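Local structure of coproheme decarboxylase (Thermus thermophilus, 1VDH) at residues A[169-183]-A[209-223]. The protein decarboxylates Fe-coproporphyrin III to heme b with hydrogen peroxide, by way of a three-propionate harderoheme intermediate, in the last step of coproporphyrin-dependent heme synthesis. Residues are numbered along the deposited sequence; the frame is centred on the assembly and turned at random.
Sequences MKAHGETGRKYQGEV and QFKKIVYEMRFDEVS
Tyr179 lies flat against Ile213, whose CB sits over the middle of the phenol ring, 3.8 Å from its centroid, while Gln209 OE1 meets the ring edge in plane. Tyr179 OH donates to Glu216 OE2 (2.6 Å), approaching nearly along the C-O axis. The other carboxylate oxygen, Glu216 OE1, forms a salt bridge with Lys178 NZ (2.9 Å), which arrives from above the carboxylate plane and also bonds Thr175 O; bends at chi3 and chi4 (70° and 63°) fold the lysine back to reach both. A phenylalanine in place of Tyr179 would probably keep the CH-pi contact with Ile213 but leave Glu216 OE2 without its hydroxyl donor. Four residues before Tyr179, Thr175 OG1 lies 2.7 Å from Asp220 OD1 and 3.1 Å from Ala171 O, two acceptors competing for one proton. Next to it, Met217 lays CE over one face of the His172 imidazole, 4.0 Å from the centroid, and Val222 CG1 packs 3.6 Å from His172 ND1. The helical segments 169-177 and 209-217 run roughly antiparallel (151°). His172 is the predicted axial ligand of the coproheme iron; its ND1 is buried without a hydrogen-bond partner, Asp220 OD2 staying 3.7 Å away, so largely apolar packing probably helps fix the ring orientation.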
ATOM      1  N   MET A 169      29.510  13.170   3.988  1.00 13.08           N
ATOM      2  CA  MET A 169      29.448  13.218   2.527  1.00 14.02           C
ATOM      3  C   MET A 169      30.823  13.022   1.890  1.00 15.99           C
ATOM      4  O   MET A 169      30.934  12.477   0.789  1.00 13.64           O
ATOM      5  CB  MET A 169      28.839  14.540   2.047  1.00 14.33           C
ATOM      6  CG  MET A 169      27.353  14.692   2.350  1.00 14.92           C
ATOM      7  SD  MET A 169      26.345  13.339   1.685  1.00 15.94           S
ATOM      8  CE  MET A 169      26.558  13.604  -0.103  1.00 16.14           C
ATOM      9  N   LYS A 170      31.869  13.464   2.584  1.00 17.98           N
ATOM     10  CA  LYS A 170      33.227  13.320   2.069  1.00 19.78           C
ATOM     11  C   LYS A 170      33.580  11.837   1.935  1.00 18.95           C
ATOM     12  O   LYS A 170      34.095  11.407   0.901  1.00 18.23           O
ATOM     13  CB  LYS A 170      34.236  14.046   2.968  1.00 20.69           C
ATOM     14  CG  LYS A 170      35.627  14.154   2.356  1.00 25.78           C
ATOM     15  CD  LYS A 170      36.541  15.061   3.166  1.00 28.90           C
ATOM     16  CE  LYS A 170      37.907  15.197   2.495  1.00 32.32           C
ATOM     17  NZ  LYS A 170      38.796  16.156   3.214  1.00 32.52           N
ATOM     18  N   ALA A 171      33.251  11.057   2.964  1.00 18.19           N
ATOM     19  CA  ALA A 171      33.516   9.618   2.970  1.00 16.67           C
ATOM     20  C   ALA A 171      32.724   8.924   1.865  1.00 17.96           C
ATOM     21  O   ALA A 171      33.203   7.971   1.246  1.00 16.77           O
ATOM     22  CB  ALA A 171      33.153   9.028   4.327  1.00 18.77           C
ATOM     23  N   HIS A 172      31.507   9.408   1.631  1.00 17.21           N
ATOM     24  CA  HIS A 172      30.627   8.875   0.597  1.00 17.33           C
ATOM     25  C   HIS A 172      31.270   9.113  -0.769  1.00 18.29           C
ATOM     26  O   HIS A 172      31.370   8.194  -1.591  1.00 16.89           O
ATOM     27  CB  HIS A 172      29.265   9.575   0.670  1.00 18.80           C
ATOM     28  CG  HIS A 172      28.235   9.002  -0.253  1.00 21.63           C
ATOM     29  ND1 HIS A 172      27.685   7.750  -0.068  1.00 23.03           N
ATOM     30  CD2 HIS A 172      27.646   9.513  -1.359  1.00 23.19           C
ATOM     31  CE1 HIS A 172      26.798   7.518  -1.019  1.00 22.58           C
ATOM     32  NE2 HIS A 172      26.756   8.570  -1.816  1.00 23.81           N
ATOM     33  N   GLY A 173      31.718  10.350  -0.993  1.00 16.89           N
ATOM     34  CA  GLY A 173      32.365  10.704  -2.245  1.00 17.26           C
ATOM     35  C   GLY A 173      33.622   9.888  -2.480  1.00 16.74           C
ATOM     36  O   GLY A 173      33.922   9.508  -3.613  1.00 16.92           O
ATOM     37  N   GLU A 174      34.353   9.609  -1.404  1.00 18.40           N
ATOM     38  CA  GLU A 174      35.580   8.818  -1.477  1.00 19.94           C
ATOM     39  C   GLU A 174      35.275   7.388  -1.911  1.00 21.21           C
ATOM     40  O   GLU A 174      35.919   6.854  -2.817  1.00 19.79           O
ATOM     41  CB  GLU A 174      36.280   8.793  -0.118  1.00 22.73           C
ATOM     42  CG  GLU A 174      36.893  10.124   0.295  1.00 29.69           C
ATOM     43  CD  GLU A 174      37.441  10.115   1.714  1.00 33.00           C
ATOM     44  OE1 GLU A 174      37.880  11.188   2.182  1.00 34.99           O
ATOM     45  OE2 GLU A 174      37.435   9.044   2.364  1.00 35.68           O
ATOM     46  N   THR A 175      34.284   6.778  -1.262  1.00 19.17           N
ATOM     47  CA  THR A 175      33.882   5.411  -1.573  1.00 19.96           C
ATOM     48  C   THR A 175      33.500   5.260  -3.041  1.00 19.67           C
ATOM     49  O   THR A 175      33.869   4.275  -3.686  1.00 20.92           O
ATOM     50  CB  THR A 175      32.694   4.964  -0.689  1.00 18.54           C
ATOM     51  OG1 THR A 175      33.113   4.924   0.679  1.00 22.00           O
ATOM     52  CG2 THR A 175      32.198   3.581  -1.099  1.00 19.88           C
ATOM     53  N   GLY A 176      32.799   6.262  -3.569  1.00 20.48           N
ATOM     54  CA  GLY A 176      32.364   6.232  -4.954  1.00 22.03           C
ATOM     55  C   GLY A 176      33.405   6.620  -5.992  1.00 25.28           C
ATOM     56  O   GLY A 176      33.166   6.461  -7.192  1.00 25.84           O
ATOM     57  N   ARG A 177      34.558   7.112  -5.545  1.00 24.83           N
ATOM     58  CA  ARG A 177      35.616   7.521  -6.463  1.00 25.66           C
ATOM     59  C   ARG A 177      36.189   6.350  -7.253  1.00 23.92           C
ATOM     60  O   ARG A 177      36.525   6.501  -8.430  1.00 21.58           O
ATOM     61  CB  ARG A 177      36.727   8.272  -5.713  1.00 28.49           C
ATOM     62  CG  ARG A 177      37.933   8.660  -6.571  1.00 33.15           C
ATOM     63  CD  ARG A 177      38.691   9.867  -6.002  1.00 36.77           C
ATOM     64  NE  ARG A 177      39.103   9.689  -4.608  1.00 39.91           N
ATOM     65  CZ  ARG A 177      38.509  10.273  -3.570  1.00 41.44           C
ATOM     66  NH1 ARG A 177      37.471  11.080  -3.760  1.00 42.16           N
ATOM     67  NH2 ARG A 177      38.951  10.053  -2.338  1.00 42.16           N
ATOM     68  N   LYS A 178      36.271   5.178  -6.626  1.00 23.03           N
ATOM     69  CA  LYS A 178      36.802   4.003  -7.313  1.00 22.07           C
ATOM     70  C   LYS A 178      35.857   3.527  -8.414  1.00 19.50           C
ATOM     71  O   LYS A 178      36.247   2.730  -9.266  1.00 19.49           O
ATOM     72  CB  LYS A 178      37.086   2.859  -6.328  1.00 24.52           C
ATOM     73  CG  LYS A 178      35.847   2.182  -5.756  1.00 24.88           C
ATOM     74  CD  LYS A 178      36.203   0.945  -4.932  1.00 26.36           C
ATOM     75  CE  LYS A 178      36.893   1.319  -3.630  1.00 26.83           C
ATOM     76  NZ  LYS A 178      36.000   2.126  -2.750  1.00 28.20           N
ATOM     77  N   TYR A 179      34.616   4.014  -8.391  1.00 17.00           N
ATOM     78  CA  TYR A 179      33.625   3.636  -9.396  1.00 14.23           C
ATOM     79  C   TYR A 179      33.477   4.654 -10.524  1.00 15.28           C
ATOM     80  O   TYR A 179      32.760   4.392 -11.490  1.00 13.69           O
ATOM     81  CB  TYR A 179      32.254   3.390  -8.749  1.00 12.78           C
ATOM     82  CG  TYR A 179      32.211   2.177  -7.850  1.00  9.23           C
ATOM     83  CD1 TYR A 179      32.374   2.302  -6.475  1.00  6.08           C
ATOM     84  CD2 TYR A 179      32.042   0.899  -8.382  1.00  9.93           C
ATOM     85  CE1 TYR A 179      32.376   1.177  -5.642  1.00  9.42           C
ATOM     86  CE2 TYR A 179      32.043  -0.230  -7.564  1.00 10.54           C
ATOM     87  CZ  TYR A 179      32.213  -0.085  -6.200  1.00  9.92           C
ATOM     88  OH  TYR A 179      32.236  -1.202  -5.402  1.00 10.58           O
ATOM     89  N   GLN A 180      34.166   5.791 -10.412  1.00 15.65           N
ATOM     90  CA  GLN A 180      34.101   6.855 -11.422  1.00 17.66           C
ATOM     91  C   GLN A 180      34.323   6.381 -12.848  1.00 15.93           C
ATOM     92  O   GLN A 180      33.641   6.824 -13.772  1.00 17.44           O
ATOM     93  CB  GLN A 180      35.132   7.952 -11.140  1.00 20.20           C
ATOM     94  CG  GLN A 180      34.725   8.975 -10.116  1.00 26.29           C
ATOM     95  CD  GLN A 180      35.554  10.239 -10.226  1.00 27.54           C
ATOM     96  OE1 GLN A 180      35.017  11.329 -10.424  1.00 30.02           O
ATOM     97  NE2 GLN A 180      36.871  10.096 -10.130  1.00 27.93           N
ATOM     98  N   GLY A 181      35.298   5.496 -13.021  1.00 14.01           N
ATOM     99  CA  GLY A 181      35.615   4.990 -14.342  1.00 15.62           C
ATOM    100  C   GLY A 181      34.538   4.161 -15.012  1.00 14.27           C
ATOM    101  O   GLY A 181      34.510   4.067 -16.238  1.00 16.05           O
ATOM    102  N   GLU A 182      33.643   3.573 -14.219  1.00 13.40           N
ATOM    103  CA  GLU A 182      32.582   2.728 -14.757  1.00 12.03           C
ATOM    104  C   GLU A 182      31.158   3.220 -14.506  1.00 10.34           C
ATOM    105  O   GLU A 182      30.223   2.771 -15.165  1.00  8.82           O
ATOM    106  CB  GLU A 182      32.714   1.306 -14.200  1.00 12.46           C
ATOM    107  CG  GLU A 182      34.001   0.573 -14.592  1.00 15.11           C
ATOM    108  CD  GLU A 182      34.082   0.235 -16.074  1.00 17.42           C
ATOM    109  OE1 GLU A 182      35.206   0.016 -16.569  1.00 17.95           O
ATOM    110  OE2 GLU A 182      33.033   0.176 -16.748  1.00 19.58           O
ATOM    111  N   VAL A 183      30.987   4.129 -13.554  1.00 10.02           N
ATOM    112  CA  VAL A 183      29.652   4.621 -13.225  1.00 10.49           C
ATOM    113  C   VAL A 183      29.542   6.140 -13.215  1.00  9.93           C
ATOM    114  O   VAL A 183      30.332   6.820 -12.560  1.00  9.98           O
ATOM    115  CB  VAL A 183      29.190   4.090 -11.830  1.00 10.77           C
ATOM    116  CG1 VAL A 183      27.744   4.484 -11.559  1.00 11.45           C
ATOM    117  CG2 VAL A 183      29.344   2.570 -11.751  1.00  9.76           C
ATOM    118  N   GLN A 209      27.769  -3.158 -12.044  1.00  6.34           N
ATOM    119  CA  GLN A 209      28.449  -2.029 -11.414  1.00  6.92           C
ATOM    120  C   GLN A 209      27.486  -1.297 -10.479  1.00  4.96           C
ATOM    121  O   GLN A 209      27.899  -0.789  -9.434  1.00  4.69           O
ATOM    122  CB  GLN A 209      29.042  -1.088 -12.465  1.00  6.35           C
ATOM    123  CG  GLN A 209      30.295  -1.645 -13.147  1.00 11.10           C
ATOM    124  CD  GLN A 209      31.497  -1.691 -12.210  1.00 13.68           C
ATOM    125  OE1 GLN A 209      31.848  -0.689 -11.586  1.00 12.96           O
ATOM    126  NE2 GLN A 209      32.123  -2.858 -12.101  1.00 14.23           N
ATOM    127  N   PHE A 210      26.203  -1.265 -10.844  1.00  4.83           N
ATOM    128  CA  PHE A 210      25.184  -0.638  -9.996  1.00  6.32           C
ATOM    129  C   PHE A 210      25.122  -1.406  -8.673  1.00  6.91           C
ATOM    130  O   PHE A 210      25.047  -0.811  -7.592  1.00  7.30           O
ATOM    131  CB  PHE A 210      23.799  -0.725 -10.641  1.00  6.21           C
ATOM    132  CG  PHE A 210      23.692  -0.052 -11.981  1.00  6.02           C
ATOM    133  CD1 PHE A 210      22.863  -0.587 -12.963  1.00  4.36           C
ATOM    134  CD2 PHE A 210      24.375   1.131 -12.250  1.00  5.68           C
ATOM    135  CE1 PHE A 210      22.708   0.046 -14.195  1.00  5.42           C
ATOM    136  CE2 PHE A 210      24.226   1.774 -13.481  1.00  5.81           C
ATOM    137  CZ  PHE A 210      23.392   1.234 -14.454  1.00  3.38           C
ATOM    138  N   LYS A 211      25.126  -2.734  -8.777  1.00  7.14           N
ATOM    139  CA  LYS A 211      25.061  -3.608  -7.607  1.00  8.16           C
ATOM    140  C   LYS A 211      26.255  -3.422  -6.670  1.00  9.08           C
ATOM    141  O   LYS A 211      26.091  -3.305  -5.453  1.00  6.60           O
ATOM    142  CB  LYS A 211      24.967  -5.071  -8.048  1.00  6.43           C
ATOM    143  CG  LYS A 211      24.832  -6.063  -6.899  1.00  6.68           C
ATOM    144  CD  LYS A 211      24.871  -7.493  -7.407  1.00  5.45           C
ATOM    145  CE  LYS A 211      24.728  -8.492  -6.268  1.00  8.42           C
ATOM    146  NZ  LYS A 211      25.852  -8.402  -5.302  1.00  6.65           N
ATOM    147  N   LYS A 212      27.453  -3.361  -7.246  1.00  8.92           N
ATOM    148  CA  LYS A 212      28.661  -3.197  -6.448  1.00 10.52           C
ATOM    149  C   LYS A 212      28.712  -1.843  -5.737  1.00  7.93           C
ATOM    150  O   LYS A 212      28.970  -1.784  -4.538  1.00  6.64           O
ATOM    151  CB  LYS A 212      29.915  -3.380  -7.316  1.00 12.03           C
ATOM    152  CG  LYS A 212      29.864  -4.580  -8.255  1.00 16.33           C
ATOM    153  CD  LYS A 212      31.054  -5.519  -8.112  1.00 19.40           C
ATOM    154  CE  LYS A 212      30.971  -6.317  -6.815  1.00 21.73           C
ATOM    155  NZ  LYS A 212      31.857  -7.521  -6.818  1.00 15.39           N
ATOM    156  N   ILE A 213      28.418  -0.763  -6.457  1.00  6.05           N
ATOM    157  CA  ILE A 213      28.479   0.567  -5.852  1.00  7.43           C
ATOM    158  C   ILE A 213      27.389   0.822  -4.806  1.00  7.30           C
ATOM    159  O   ILE A 213      27.674   1.350  -3.732  1.00  8.57           O
ATOM    160  CB  ILE A 213      28.513   1.702  -6.925  1.00  5.80           C
ATOM    161  CG1 ILE A 213      28.915   3.035  -6.278  1.00  7.20           C
ATOM    162  CG2 ILE A 213      27.159   1.824  -7.646  1.00  4.78           C
ATOM    163  CD1 ILE A 213      29.009   4.194  -7.258  1.00  6.35           C
ATOM    164  N   VAL A 214      26.157   0.408  -5.090  1.00  7.72           N
ATOM    165  CA  VAL A 214      25.064   0.620  -4.141  1.00  5.74           C
ATOM    166  C   VAL A 214      25.290  -0.193  -2.863  1.00  7.21           C
ATOM    167  O   VAL A 214      25.113   0.320  -1.760  1.00  7.67           O
ATOM    168  CB  VAL A 214      23.691   0.302  -4.779  1.00  4.87           C
ATOM    169  CG1 VAL A 214      22.576   0.351  -3.728  1.00  5.35           C
ATOM    170  CG2 VAL A 214      23.399   1.309  -5.886  1.00  3.49           C
ATOM    171  N   TYR A 215      25.747  -1.435  -3.014  1.00  7.01           N
ATOM    172  CA  TYR A 215      26.014  -2.296  -1.860  1.00  7.21           C
ATOM    173  C   TYR A 215      27.198  -1.768  -1.043  1.00  7.23           C
ATOM    174  O   TYR A 215      27.101  -1.644   0.176  1.00  7.13           O
ATOM    175  CB  TYR A 215      26.281  -3.733  -2.310  1.00  6.76           C
ATOM    176  CG  TYR A 215      26.329  -4.754  -1.183  1.00  9.25           C
ATOM    177  CD1 TYR A 215      25.523  -4.618  -0.046  1.00  8.98           C
ATOM    178  CD2 TYR A 215      27.154  -5.873  -1.274  1.00  8.41           C
ATOM    179  CE1 TYR A 215      25.538  -5.574   0.973  1.00  7.26           C
ATOM    180  CE2 TYR A 215      27.175  -6.839  -0.261  1.00  9.62           C
ATOM    181  CZ  TYR A 215      26.366  -6.681   0.858  1.00  9.18           C
ATOM    182  OH  TYR A 215      26.397  -7.629   1.859  1.00  7.25           O
ATOM    183  N   GLU A 216      28.307  -1.448  -1.707  1.00  9.32           N
ATOM    184  CA  GLU A 216      29.467  -0.931  -0.982  1.00  8.99           C
ATOM    185  C   GLU A 216      29.143   0.374  -0.256  1.00  8.33           C
ATOM    186  O   GLU A 216      29.504   0.541   0.910  1.00  7.54           O
ATOM    187  CB  GLU A 216      30.681  -0.745  -1.896  1.00 10.06           C
ATOM    188  CG  GLU A 216      31.910  -0.262  -1.126  1.00 11.16           C
ATOM    189  CD  GLU A 216      33.194  -0.246  -1.938  1.00 13.03           C
ATOM    190  OE1 GLU A 216      34.192   0.313  -1.444  1.00 13.43           O
ATOM    191  OE2 GLU A 216      33.223  -0.803  -3.050  1.00 13.04           O
ATOM    192  N   MET A 217      28.411   1.268  -0.918  1.00  7.68           N
ATOM    193  CA  MET A 217      28.037   2.546  -0.309  1.00 11.27           C
ATOM    194  C   MET A 217      27.156   2.428   0.925  1.00 10.12           C
ATOM    195  O   MET A 217      27.174   3.311   1.782  1.00  9.27           O
ATOM    196  CB  MET A 217      27.339   3.456  -1.319  1.00 12.64           C
ATOM    197  CG  MET A 217      28.272   4.095  -2.316  1.00 17.27           C
ATOM    198  SD  MET A 217      27.377   5.240  -3.370  1.00 20.96           S
ATOM    199  CE  MET A 217      28.738   6.255  -3.952  1.00 22.29           C
ATOM    200  N   ARG A 218      26.385   1.346   1.018  1.00  9.51           N
ATOM    201  CA  ARG A 218      25.504   1.159   2.167  1.00  7.67           C
ATOM    202  C   ARG A 218      26.289   0.982   3.468  1.00  8.10           C
ATOM    203  O   ARG A 218      25.740   1.162   4.552  1.00  5.33           O
ATOM    204  CB  ARG A 218      24.529  -0.001   1.932  1.00  9.69           C
ATOM    205  CG  ARG A 218      23.256   0.095   2.784  1.00 10.74           C
ATOM    206  CD  ARG A 218      22.056  -0.505   2.076  1.00 11.63           C
ATOM    207  NE  ARG A 218      21.734   0.228   0.852  1.00 10.57           N
ATOM    208  CZ  ARG A 218      20.702  -0.041   0.059  1.00 11.27           C
ATOM    209  NH1 ARG A 218      19.863  -1.033   0.352  1.00  9.31           N
ATOM    210  NH2 ARG A 218      20.520   0.673  -1.045  1.00  4.53           N
ATOM    211  N   PHE A 219      27.584   0.681   3.356  1.00  6.92           N
ATOM    212  CA  PHE A 219      28.435   0.532   4.536  1.00  8.42           C
ATOM    213  C   PHE A 219      29.024   1.870   5.016  1.00  9.11           C
ATOM    214  O   PHE A 219      29.614   1.938   6.093  1.00  8.76           O
ATOM    215  CB  PHE A 219      29.534  -0.509   4.297  1.00  8.23           C
ATOM    216  CG  PHE A 219      29.006  -1.909   4.137  1.00  8.03           C
ATOM    217  CD1 PHE A 219      28.714  -2.414   2.877  1.00  5.71           C
ATOM    218  CD2 PHE A 219      28.767  -2.709   5.252  1.00  9.12           C
ATOM    219  CE1 PHE A 219      28.186  -3.705   2.722  1.00  7.68           C
ATOM    220  CE2 PHE A 219      28.239  -3.998   5.112  1.00  9.60           C
ATOM    221  CZ  PHE A 219      27.948  -4.494   3.839  1.00  7.50           C
ATOM    222  N   ASP A 220      28.879   2.923   4.212  1.00  8.56           N
ATOM    223  CA  ASP A 220      29.351   4.257   4.610  1.00 10.50           C
ATOM    224  C   ASP A 220      28.328   4.723   5.642  1.00  9.63           C
ATOM    225  O   ASP A 220      27.133   4.477   5.470  1.00 10.48           O
ATOM    226  CB  ASP A 220      29.342   5.234   3.425  1.00  8.90           C
ATOM    227  CG  ASP A 220      30.358   4.875   2.347  1.00 12.85           C
ATOM    228  OD1 ASP A 220      31.381   4.236   2.666  1.00 11.49           O
ATOM    229  OD2 ASP A 220      30.129   5.246   1.172  1.00 11.82           O
ATOM    230  N   GLU A 221      28.777   5.394   6.701  1.00  9.75           N
ATOM    231  CA  GLU A 221      27.851   5.844   7.740  1.00  8.76           C
ATOM    232  C   GLU A 221      26.683   6.676   7.212  1.00  9.47           C
ATOM    233  O   GLU A 221      25.543   6.502   7.655  1.00  8.20           O
ATOM    234  CB  GLU A 221      28.583   6.601   8.853  1.00  9.42           C
ATOM    235  CG  GLU A 221      27.670   6.954  10.034  1.00  8.99           C
ATOM    236  CD  GLU A 221      28.417   7.495  11.248  1.00 13.42           C
ATOM    237  OE1 GLU A 221      29.663   7.413  11.292  1.00 10.63           O
ATOM    238  OE2 GLU A 221      27.745   7.997  12.170  1.00 15.50           O
ATOM    239  N   VAL A 222      26.958   7.548   6.243  1.00  9.69           N
ATOM    240  CA  VAL A 222      25.916   8.393   5.670  1.00  9.60           C
ATOM    241  C   VAL A 222      24.746   7.571   5.126  1.00  8.58           C
ATOM    242  O   VAL A 222      23.587   7.926   5.336  1.00  7.87           O
ATOM    243  CB  VAL A 222      26.480   9.335   4.574  1.00 10.44           C
ATOM    244  CG1 VAL A 222      27.040   8.536   3.399  1.00  9.72           C
ATOM    245  CG2 VAL A 222      25.399  10.304   4.112  1.00 11.76           C
ATOM    246  N   SER A 223      25.046   6.450   4.471  1.00  8.63           N
ATOM    247  CA  SER A 223      24.000   5.592   3.926  1.00  8.73           C
ATOM    248  C   SER A 223      23.443   4.641   4.986  1.00  8.43           C
ATOM    249  O   SER A 223      22.231   4.502   5.127  1.00  8.82           O
ATOM    250  CB  SER A 223      24.526   4.781   2.735  1.00 10.45           C
ATOM    251  OG  SER A 223      25.044   5.627   1.719  1.00 14.08           O
TER